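Putative metal-dependent phosphoesterase (Bifidobacterium adolescentis, PDB 3O0F) acts as a metal-dependent phosphoesterase of the PHP family, binding iron, zinc and adenosine monophosphate, and may act as an exonuclease on nucleic acids. Local coordinates at residues A[77-89]-A[210-222]. Residues are numbered along the deposited sequence; the frame is centred on the assembly and turned at random. Where two conformers were deposited one is given.
Sequences TAVDEDVSVHMLA and NRRLLSDEQLDAM. With FE (Fe (III) ion), chain D.
The guanidinium of Arg212 lies with one face against Val83, whose CG2 sits 3.5 Å above its plane and off toward the rim, while the amide of Gln218 meets its edge. Glu81 OE1 also approaches this edge, forming a salt bridge with NH2, and Asp82 OD1 reaches the same nitrogen obliquely at 3.2 Å in a second salt bridge whose hydrogen bond is weak. Both carboxylate planes stand 50° from the guanidinium. These acids occupy the middle of the type II' turn from Asp80 to Val83 that closes the hairpin of strands 70-80 and 83-90.

Gln218 OE1 accepts from Arg212 NH1 (2.9 Å, nearly straight and in the guanidinium plane) and from Ser215 N; Ser215 OG in turn caps Gln218 N, completing a capping box at the start of helix 216-225. Turned the other way, Gln218 NE2 gives a weak bond to Asp80 OD1, whose carboxylate also holds Thr185 and a water shared with Gln218 O. A leucine in place of Gln218 would probably leave Arg212 NH1 and Ser215 N without their shared acceptor and the guanidinium freer to turn.

Asn210, with CG anti to the carbonyl carbon (chi1 -73°), presents its amide to the backbone of Ser84: OD1 accepts from Ser84 N at 2.8 Å, and ND2 donates to a lone pair of Ser84 O. Deeper in, Leu214 CD2 packs on Val85 CG2, and selenomethionine Met222 sets CE 3.4 Å from SE of Met87.

Beyond these layers, His86 ND1 binds an iron together with Glu75 and His203. The chemistry thus joins charge pairing at the exposed turn to an apolar interior, fastening loop and helix start to a strand that carries a metal ligand.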
ATOM      1  N   THR A  77       6.584  -0.195   3.104  1.00 14.87           N
ATOM      2  CA  THR A  77       7.437   0.912   2.677  1.00 18.52           C
ATOM      3  C   THR A  77       8.898   0.444   2.612  1.00 14.91           C
ATOM      4  O   THR A  77       9.407  -0.122   3.570  1.00 14.81           O
ATOM      5  CB  THR A  77       7.323   2.083   3.731  1.00 18.38           C
ATOM      6  OG1 THR A  77       5.950   2.319   4.055  1.00 17.01           O
ATOM      7  CG2 THR A  77       7.943   3.404   3.233  1.00 19.90           C
ATOM      8  N   ALA A  78       9.564   0.674   1.494  1.00 15.66           N
ATOM      9  CA  ALA A  78      10.895   0.198   1.299  1.00 15.88           C
ATOM     10  C   ALA A  78      11.693   1.160   0.402  1.00 17.25           C
ATOM     11  O   ALA A  78      11.137   2.114  -0.144  1.00 15.41           O
ATOM     12  CB  ALA A  78      10.884  -1.251   0.726  1.00 14.64           C
ATOM     13  N   VAL A  79      12.994   0.916   0.302  0.50 18.37           N
ATOM     14  CA  VAL A  79      13.875   1.711  -0.549  0.50 19.11           C
ATOM     15  C   VAL A  79      14.888   0.827  -1.254  0.50 19.45           C
ATOM     16  O   VAL A  79      15.359  -0.156  -0.687  0.50 21.41           O
ATOM     17  CB  VAL A  79      14.637   2.819   0.259  0.50 19.68           C
ATOM     18  CG1 VAL A  79      15.386   2.220   1.451  0.50 22.06           C
ATOM     19  CG2 VAL A  79      15.610   3.551  -0.649  0.50 14.95           C
ATOM     20  N   ASP A  80      15.237   1.194  -2.486  1.00 19.77           N
ATOM     21  CA  ASP A  80      16.272   0.509  -3.253  1.00 22.14           C
ATOM     22  C   ASP A  80      17.257   1.503  -3.910  1.00 22.83           C
ATOM     23  O   ASP A  80      16.921   2.210  -4.869  1.00 20.58           O
ATOM     24  CB  ASP A  80      15.615  -0.389  -4.296  1.00 24.37           C
ATOM     25  CG  ASP A  80      16.559  -1.432  -4.831  1.00 33.04           C
ATOM     26  OD1 ASP A  80      17.740  -1.079  -5.034  1.00 35.23           O
ATOM     27  OD2 ASP A  80      16.115  -2.578  -5.089  1.00 27.94           O
ATOM     28  N   GLU A  81      18.486   1.553  -3.399  1.00 25.38           N
ATOM     29  CA  GLU A  81      19.416   2.632  -3.764  1.00 28.21           C
ATOM     30  C   GLU A  81      18.669   3.931  -3.508  1.00 29.20           C
ATOM     31  O   GLU A  81      18.214   4.115  -2.399  1.00 33.72           O
ATOM     32  CB  GLU A  81      19.949   2.457  -5.191  1.00 30.54           C
ATOM     33  CG  GLU A  81      20.786   1.135  -5.338  1.00 37.72           C
ATOM     34  CD  GLU A  81      20.857   0.575  -6.778  1.00 53.67           C
ATOM     35  OE1 GLU A  81      20.528   1.315  -7.747  1.00 58.10           O
ATOM     36  OE2 GLU A  81      21.230  -0.622  -6.934  1.00 55.09           O
ATOM     37  N   ASP A  82      18.483   4.816  -4.477  1.00 32.13           N
ATOM     38  CA  ASP A  82      17.761   6.077  -4.169  1.00 35.00           C
ATOM     39  C   ASP A  82      16.254   6.061  -4.513  1.00 32.69           C
ATOM     40  O   ASP A  82      15.620   7.118  -4.560  1.00 37.94           O
ATOM     41  CB  ASP A  82      18.455   7.282  -4.846  1.00 37.77           C
ATOM     42  CG  ASP A  82      18.505   7.159  -6.374  1.00 51.21           C
ATOM     43  OD1 ASP A  82      18.670   6.022  -6.892  1.00 59.63           O
ATOM     44  OD2 ASP A  82      18.383   8.200  -7.058  1.00 64.87           O
ATOM     45  N   VAL A  83      15.679   4.883  -4.746  1.00 24.72           N
ATOM     46  CA  VAL A  83      14.326   4.782  -5.264  1.00 20.68           C
ATOM     47  C   VAL A  83      13.377   4.333  -4.136  1.00 17.63           C
ATOM     48  O   VAL A  83      13.599   3.296  -3.524  1.00 16.75           O
ATOM     49  CB  VAL A  83      14.231   3.768  -6.444  1.00 17.79           C
ATOM     50  CG1 VAL A  83      12.838   3.765  -7.041  1.00 15.84           C
ATOM     51  CG2 VAL A  83      15.300   4.021  -7.536  1.00 16.63           C
ATOM     52  N   SER A  84      12.353   5.124  -3.863  1.00 18.66           N
ATOM     53  CA  SER A  84      11.236   4.671  -3.014  1.00 21.41           C
ATOM     54  C   SER A  84      10.481   3.522  -3.699  1.00 20.08           C
ATOM     55  O   SER A  84      10.077   3.638  -4.854  1.00 20.31           O
ATOM     56  CB  SER A  84      10.269   5.831  -2.707  1.00 22.46           C
ATOM     57  OG  SER A  84       9.049   5.366  -2.133  1.00 29.75           O
ATOM     58  N   VAL A  85      10.274   2.422  -2.980  1.00 17.31           N
ATOM     59  CA  VAL A  85       9.606   1.237  -3.518  1.00 13.73           C
ATOM     60  C   VAL A  85       8.558   0.797  -2.491  1.00 16.08           C
ATOM     61  O   VAL A  85       8.854   0.676  -1.302  1.00 19.30           O
ATOM     62  CB  VAL A  85      10.583   0.046  -3.719  1.00 18.41           C
ATOM     63  CG1 VAL A  85       9.852  -1.169  -4.311  1.00 15.43           C
ATOM     64  CG2 VAL A  85      11.782   0.423  -4.602  1.00 14.97           C
ATOM     65  N   HIS A  86       7.344   0.567  -2.953  1.00 10.89           N
ATOM     66  CA  HIS A  86       6.305  -0.014  -2.142  1.00 15.50           C
ATOM     67  C   HIS A  86       6.111  -1.476  -2.573  1.00 14.92           C
ATOM     68  O   HIS A  86       6.031  -1.778  -3.774  1.00 14.44           O
ATOM     69  CB  HIS A  86       5.029   0.820  -2.308  1.00 17.63           C
ATOM     70  CG  HIS A  86       5.088   2.147  -1.601  1.00 26.90           C
ATOM     71  ND1 HIS A  86       3.976   2.927  -1.375  1.00 33.02           N
ATOM     72  CD2 HIS A  86       6.126   2.806  -1.027  1.00 36.98           C
ATOM     73  CE1 HIS A  86       4.327   4.021  -0.721  1.00 36.18           C
ATOM     74  NE2 HIS A  86       5.627   3.971  -0.494  1.00 39.85           N
HETATM   75  N   MSE A  87       6.088  -2.361  -1.579  1.00 11.89           N
HETATM   76  CA  MSE A  87       5.978  -3.797  -1.791  1.00 14.33           C
HETATM   77  C   MSE A  87       4.655  -4.256  -1.203  1.00 15.05           C
HETATM   78  O   MSE A  87       4.402  -4.037  -0.030  1.00 19.15           O
HETATM   79  CB  MSE A  87       7.066  -4.518  -1.028  1.00 13.71           C
HETATM   80  CG  MSE A  87       8.472  -3.969  -1.325  1.00 32.16           C
HETATM   81 SE   MSE A  87       9.356  -4.818  -2.814  0.75 62.88          SE
HETATM   82  CE  MSE A  87       7.952  -5.811  -3.703  1.00 56.44           C
ATOM     83  N   LEU A  88       3.867  -4.966  -1.985  1.00 13.68           N
ATOM     84  CA  LEU A  88       2.639  -5.578  -1.508  1.00 13.14           C
ATOM     85  C   LEU A  88       2.997  -7.006  -1.052  1.00 13.83           C
ATOM     86  O   LEU A  88       3.656  -7.747  -1.796  1.00 17.49           O
ATOM     87  CB  LEU A  88       1.625  -5.615  -2.655  1.00 14.44           C
ATOM     88  CG  LEU A  88       1.053  -4.294  -3.163  1.00 14.10           C
ATOM     89  CD1 LEU A  88       0.299  -4.541  -4.456  1.00 14.85           C
ATOM     90  CD2 LEU A  88       0.140  -3.596  -2.162  1.00 22.48           C
ATOM     91  N   ALA A  89       2.571  -7.352   0.162  1.00 11.00           N
ATOM     92  CA  ALA A  89       2.870  -8.633   0.812  1.00 12.45           C
ATOM     93  C   ALA A  89       1.564  -9.276   1.165  1.00  8.86           C
ATOM     94  O   ALA A  89       0.752  -8.675   1.855  1.00  8.74           O
ATOM     95  CB  ALA A  89       3.670  -8.421   2.069  1.00  9.89           C
ATOM     96  N   ASN A 210       8.869   8.947  -7.904  1.00 48.49           N
ATOM     97  CA  ASN A 210      10.358   9.034  -7.886  1.00 45.05           C
ATOM     98  C   ASN A 210      10.974   9.850  -9.046  1.00 44.02           C
ATOM     99  O   ASN A 210      10.418   9.854 -10.149  1.00 43.33           O
ATOM    100  CB  ASN A 210      10.924   7.606  -7.991  1.00 43.02           C
ATOM    101  CG  ASN A 210      10.752   6.793  -6.705  1.00 40.17           C
ATOM    102  OD1 ASN A 210      11.428   7.051  -5.711  1.00 28.94           O
ATOM    103  ND2 ASN A 210       9.850   5.794  -6.731  1.00 28.23           N
ATOM    104  N   ARG A 211      12.131  10.487  -8.812  1.00 40.41           N
ATOM    105  CA  ARG A 211      12.964  11.028  -9.922  1.00 40.40           C
ATOM    106  C   ARG A 211      13.341   9.950 -10.991  1.00 36.78           C
ATOM    107  O   ARG A 211      13.452  10.254 -12.174  1.00 35.22           O
ATOM    108  CB  ARG A 211      14.243  11.703  -9.390  1.00 40.32           C
ATOM    109  N   ARG A 212      13.574   8.708 -10.576  1.00 29.83           N
ATOM    110  CA  ARG A 212      13.779   7.630 -11.541  1.00 29.30           C
ATOM    111  C   ARG A 212      13.100   6.353 -11.048  1.00 25.90           C
ATOM    112  O   ARG A 212      13.035   6.114  -9.854  1.00 26.36           O
ATOM    113  CB  ARG A 212      15.267   7.403 -11.855  1.00 30.19           C
ATOM    114  CG  ARG A 212      16.048   6.636 -10.784  1.00 38.52           C
ATOM    115  CD  ARG A 212      17.456   6.324 -11.242  1.00 36.46           C
ATOM    116  NE  ARG A 212      18.174   5.540 -10.239  1.00 42.82           N
ATOM    117  CZ  ARG A 212      18.006   4.230 -10.011  1.00 40.54           C
ATOM    118  NH1 ARG A 212      17.105   3.507 -10.691  1.00 36.74           N
ATOM    119  NH2 ARG A 212      18.732   3.632  -9.060  1.00 34.66           N
ATOM    120  N   LEU A 213      12.571   5.577 -11.993  1.00 22.86           N
ATOM    121  CA  LEU A 213      12.014   4.255 -11.730  1.00 20.43           C
ATOM    122  C   LEU A 213      13.111   3.228 -11.415  1.00 16.87           C
ATOM    123  O   LEU A 213      14.300   3.407 -11.712  1.00 17.73           O
ATOM    124  CB  LEU A 213      11.216   3.774 -12.935  1.00 21.87           C
ATOM    125  CG  LEU A 213      10.133   4.701 -13.476  1.00 23.68           C
ATOM    126  CD1 LEU A 213       9.542   4.103 -14.759  1.00 26.58           C
ATOM    127  CD2 LEU A 213       9.032   4.933 -12.402  1.00 23.34           C
ATOM    128  N   LEU A 214      12.707   2.151 -10.772  1.00 14.51           N
ATOM    129  CA  LEU A 214      13.544   0.967 -10.690  1.00 16.13           C
ATOM    130  C   LEU A 214      13.991   0.564 -12.069  1.00 15.93           C
ATOM    131  O   LEU A 214      13.185   0.549 -13.034  1.00 13.88           O
ATOM    132  CB  LEU A 214      12.775  -0.214 -10.069  1.00 18.96           C
ATOM    133  CG  LEU A 214      12.477  -0.107  -8.584  1.00 22.23           C
ATOM    134  CD1 LEU A 214      11.523  -1.244  -8.181  1.00 19.10           C
ATOM    135  CD2 LEU A 214      13.762  -0.122  -7.752  1.00 20.61           C
ATOM    136  N   SER A 215      15.267   0.212 -12.171  1.00 15.82           N
ATOM    137  CA  SER A 215      15.792  -0.288 -13.407  1.00 14.92           C
ATOM    138  C   SER A 215      15.555  -1.798 -13.532  1.00 14.34           C
ATOM    139  O   SER A 215      15.234  -2.478 -12.562  1.00 11.81           O
ATOM    140  CB  SER A 215      17.263  -0.017 -13.459  1.00 15.83           C
ATOM    141  OG  SER A 215      17.910  -0.822 -12.517  1.00 12.86           O
ATOM    142  N   ASP A 216      15.757  -2.327 -14.731  1.00 15.54           N
ATOM    143  CA  ASP A 216      15.692  -3.777 -14.962  1.00 16.76           C
ATOM    144  C   ASP A 216      16.650  -4.551 -14.058  1.00 16.71           C
ATOM    145  O   ASP A 216      16.306  -5.643 -13.600  1.00 18.94           O
ATOM    146  CB  ASP A 216      16.049  -4.139 -16.411  1.00 16.27           C
ATOM    147  CG  ASP A 216      15.020  -3.595 -17.447  1.00 27.59           C
ATOM    148  OD1 ASP A 216      14.046  -2.934 -17.042  1.00 22.95           O
ATOM    149  OD2 ASP A 216      15.179  -3.862 -18.663  1.00 23.07           O
ATOM    150  N   GLU A 217      17.860  -4.028 -13.880  1.00 17.76           N
ATOM    151  CA  GLU A 217      18.865  -4.645 -12.993  1.00 19.69           C
ATOM    152  C   GLU A 217      18.376  -4.722 -11.541  1.00 16.04           C
ATOM    153  O   GLU A 217      18.540  -5.747 -10.905  1.00 13.75           O
ATOM    154  CB  GLU A 217      20.257  -3.940 -13.091  1.00 21.06           C
ATOM    155  CG  GLU A 217      20.949  -4.200 -14.449  1.00 40.39           C
ATOM    156  CD  GLU A 217      22.517  -4.059 -14.519  1.00 52.93           C
ATOM    157  OE1 GLU A 217      23.068  -2.923 -14.611  1.00 50.58           O
ATOM    158  OE2 GLU A 217      23.185  -5.120 -14.587  1.00 53.95           O
ATOM    159  N   GLN A 218      17.764  -3.657 -11.027  1.00 16.85           N
ATOM    160  CA  GLN A 218      17.218  -3.680  -9.663  1.00 17.06           C
ATOM    161  C   GLN A 218      16.063  -4.667  -9.568  1.00 16.47           C
ATOM    162  O   GLN A 218      15.912  -5.347  -8.549  1.00 16.02           O
ATOM    163  CB  GLN A 218      16.762  -2.298  -9.193  1.00 17.50           C
ATOM    164  CG  GLN A 218      17.891  -1.238  -9.106  1.00 13.67           C
ATOM    165  CD  GLN A 218      17.342   0.141  -8.824  1.00 20.58           C
ATOM    166  OE1 GLN A 218      16.761   0.784  -9.712  1.00 15.75           O
ATOM    167  NE2 GLN A 218      17.537   0.634  -7.573  1.00 23.10           N
ATOM    168  N   LEU A 219      15.241  -4.747 -10.617  1.00 15.26           N
ATOM    169  CA  LEU A 219      14.171  -5.719 -10.637  1.00 14.80           C
ATOM    170  C   LEU A 219      14.735  -7.127 -10.673  1.00 18.15           C
ATOM    171  O   LEU A 219      14.202  -7.998  -9.989  1.00 15.27           O
ATOM    172  CB  LEU A 219      13.166  -5.489 -11.789  1.00 14.95           C
ATOM    173  CG  LEU A 219      12.238  -4.277 -11.571  1.00 16.72           C
ATOM    174  CD1 LEU A 219      11.388  -3.975 -12.793  1.00 18.16           C
ATOM    175  CD2 LEU A 219      11.349  -4.489 -10.333  1.00 14.79           C
ATOM    176  N   ASP A 220      15.822  -7.348 -11.434  1.00 17.16           N
ATOM    177  CA  ASP A 220      16.427  -8.668 -11.532  1.00 18.71           C
ATOM    178  C   ASP A 220      16.947  -9.134 -10.191  1.00 17.32           C
ATOM    179  O   ASP A 220      16.707 -10.271  -9.841  1.00 19.52           O
ATOM    180  CB  ASP A 220      17.545  -8.727 -12.561  1.00 20.74           C
ATOM    181  CG  ASP A 220      17.020  -8.709 -13.997  1.00 32.84           C
ATOM    182  OD1 ASP A 220      15.831  -9.036 -14.228  1.00 34.36           O
ATOM    183  OD2 ASP A 220      17.811  -8.361 -14.897  1.00 37.99           O
ATOM    184  N   ALA A 221      17.574  -8.236  -9.439  1.00 17.91           N
ATOM    185  CA  ALA A 221      18.098  -8.546  -8.109  1.00 19.35           C
ATOM    186  C   ALA A 221      16.991  -8.859  -7.100  1.00 21.66           C
ATOM    187  O   ALA A 221      17.130  -9.766  -6.240  1.00 17.60           O
ATOM    188  CB  ALA A 221      19.001  -7.440  -7.625  1.00 17.52           C
HETATM  189  N   MSE A 222      15.873  -8.148  -7.210  1.00 17.59           N
HETATM  190  CA  MSE A 222      14.661  -8.518  -6.427  1.00 20.83           C
HETATM  191  C   MSE A 222      14.047  -9.858  -6.834  1.00 17.53           C
HETATM  192  O   MSE A 222      13.650 -10.651  -5.952  1.00 17.24           O
HETATM  193  CB  MSE A 222      13.607  -7.431  -6.507  1.00 17.86           C
HETATM  194  CG  MSE A 222      14.049  -6.180  -5.806  1.00 22.43           C
HETATM  195 SE   MSE A 222      12.972  -4.673  -6.407  0.75 49.31          SE
HETATM  196  CE  MSE A 222      11.269  -5.072  -5.623  1.00 30.11           C
TER
HETATM  197 FE    FE D 303       2.056   2.746  -2.858  1.00 27.28          FE
HETATM  198  O   HOH W   1      17.312  -4.323  -6.367  1.00 23.01           O
HETATM  199  O   HOH W   2       0.203   2.291  -3.481  1.00 24.80           O